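Local structure of Low molecular weight phosphotyrosine protein phosphatase 1 (Drosophila melanogaster, 7CUY) at residues M23-T26 with L27-N31. The protein removes phosphate from tyrosine-phosphorylated proteins and probably also hydrolyses small aryl and acyl phosphates. Sequence-based numbering, arbitrary orientation.
Sequences MVDT and LEKAN
L27 N donates to M23 O at 2.8 Å, the first of four successive i to i+4 bonds in the last turns of helix 15-29. E28 N reaches V24 O, and K29 N reaches D25 O. The last, A30 N to T26 O, is the longest of the four at 3.3 Å. It and the E28 bond are bent at the hydrogen (146° and 149°); the other two are straighter. N31 leaves the helix with a positive phi in a Schellman motif; its N-H bonding to E28 O is one of the two bonds back into the last turn. T26 OG1 turns back to V22 O, so this buried hydroxyl is satisfied within the helix. D25 and K29 form a salt bridge one turn apart, OD2 to NZ 3.6 Å. The bend of the lysine at chi3 (-82°) brings CE alongside the carboxylate, 3.5 Å from OD2. On the buried side, the CE methyl of M23 meets L27 CG at 3.9 Å. L27 also touches V35 and V37 of strand 35-41 and L153 of helix 132-153. Cutting L27 back to an alanine would probably leave M23 CE without this neighbour and a gap toward the strand. The chemistry implies a two-sided helix end in a beta-alpha-beta unit: M23 and L27 pack inward, D25 and K29 pair on the more open side, and the final amides are satisfied by the helix's own carbonyls.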
loop_
_atom_site.group_PDB
_atom_site.type_symbol
_atom_site.label_atom_id
_atom_site.label_comp_id
_atom_site.label_asym_id
_atom_site.label_seq_id
_atom_site.Cartn_x
_atom_site.Cartn_y
_atom_site.Cartn_z
ATOM N N MET A 23 6.729 -1.150 -3.340
ATOM C CA MET A 23 7.597 -0.341 -2.485
ATOM C C MET A 23 8.894 -1.083 -2.181
ATOM O O MET A 23 9.983 -0.491 -2.230
ATOM C CB MET A 23 6.870 0.046 -1.197
ATOM C CG MET A 23 7.614 1.032 -0.280
ATOM S SD MET A 23 7.543 2.770 -0.841
ATOM C CE MET A 23 9.133 2.916 -1.566
ATOM N N VAL A 24 8.804 -2.386 -1.903
ATOM C CA VAL A 24 10.006 -3.165 -1.627
ATOM C C VAL A 24 10.903 -3.204 -2.859
ATOM O O VAL A 24 12.113 -2.998 -2.766
ATOM C CB VAL A 24 9.635 -4.576 -1.135
ATOM C CG1 VAL A 24 10.848 -5.485 -1.149
ATOM C CG2 VAL A 24 9.099 -4.482 0.269
ATOM N N ASP A 25 10.311 -3.437 -4.033
ATOM C CA ASP A 25 11.064 -3.396 -5.280
ATOM C C ASP A 25 11.667 -2.021 -5.522
ATOM O O ASP A 25 12.804 -1.899 -5.997
ATOM C CB ASP A 25 10.152 -3.783 -6.439
ATOM C CG ASP A 25 10.891 -3.852 -7.762
ATOM O OD1 ASP A 25 12.012 -4.418 -7.785
ATOM O OD2 ASP A 25 10.344 -3.344 -8.773
ATOM N N THR A 26 10.922 -0.972 -5.191
ATOM C CA THR A 26 11.424 0.376 -5.383
ATOM C C THR A 26 12.606 0.655 -4.464
ATOM O O THR A 26 13.619 1.221 -4.896
ATOM C CB THR A 26 10.283 1.365 -5.148
ATOM O OG1 THR A 26 9.330 1.226 -6.204
ATOM C CG2 THR A 26 10.785 2.786 -5.093
ATOM N N LEU A 27 12.505 0.262 -3.198
ATOM C CA LEU A 27 13.640 0.415 -2.295
ATOM C C LEU A 27 14.849 -0.387 -2.769
ATOM O O LEU A 27 15.986 0.083 -2.650
ATOM C CB LEU A 27 13.256 -0.026 -0.884
ATOM C CG LEU A 27 12.145 0.810 -0.248
ATOM C CD1 LEU A 27 11.466 -0.002 0.858
ATOM C CD2 LEU A 27 12.686 2.150 0.270
ATOM N N GLU A 28 14.625 -1.583 -3.322
ATOM C CA GLU A 28 15.746 -2.415 -3.741
ATOM C C GLU A 28 16.510 -1.771 -4.894
ATOM O O GLU A 28 17.745 -1.706 -4.869
ATOM C CB GLU A 28 15.258 -3.819 -4.106
ATOM C CG GLU A 28 16.394 -4.812 -4.232
ATOM C CD GLU A 28 15.932 -6.270 -4.207
ATOM O OE1 GLU A 28 16.699 -7.155 -4.673
ATOM O OE2 GLU A 28 14.806 -6.532 -3.709
ATOM N N LYS A 29 15.797 -1.248 -5.894
ATOM C CA LYS A 29 16.473 -0.590 -7.011
ATOM C C LYS A 29 17.248 0.644 -6.566
ATOM O O LYS A 29 18.262 0.995 -7.180
ATOM C CB LYS A 29 15.460 -0.228 -8.097
ATOM C CG LYS A 29 14.889 -1.465 -8.762
ATOM C CD LYS A 29 14.003 -1.154 -9.959
ATOM C CE LYS A 29 12.590 -0.784 -9.555
ATOM N NZ LYS A 29 11.706 -0.714 -10.757
ATOM N N ALA A 30 16.812 1.305 -5.501
ATOM C CA ALA A 30 17.532 2.461 -4.983
ATOM C C ALA A 30 18.597 2.098 -3.954
ATOM O O ALA A 30 19.248 3.003 -3.420
ATOM C CB ALA A 30 16.556 3.451 -4.358
ATOM N N ASN A 31 18.775 0.808 -3.648
ATOM C CA ASN A 31 19.742 0.352 -2.646
ATOM C C ASN A 31 19.462 0.946 -1.261
ATOM O O ASN A 31 20.386 1.170 -0.471
ATOM C CB ASN A 31 21.179 0.658 -3.085
ATOM C CG ASN A 31 21.614 -0.183 -4.275
ATOM O OD1 ASN A 31 21.221 -1.339 -4.399
ATOM N ND2 ASN A 31 22.418 0.398 -5.157
#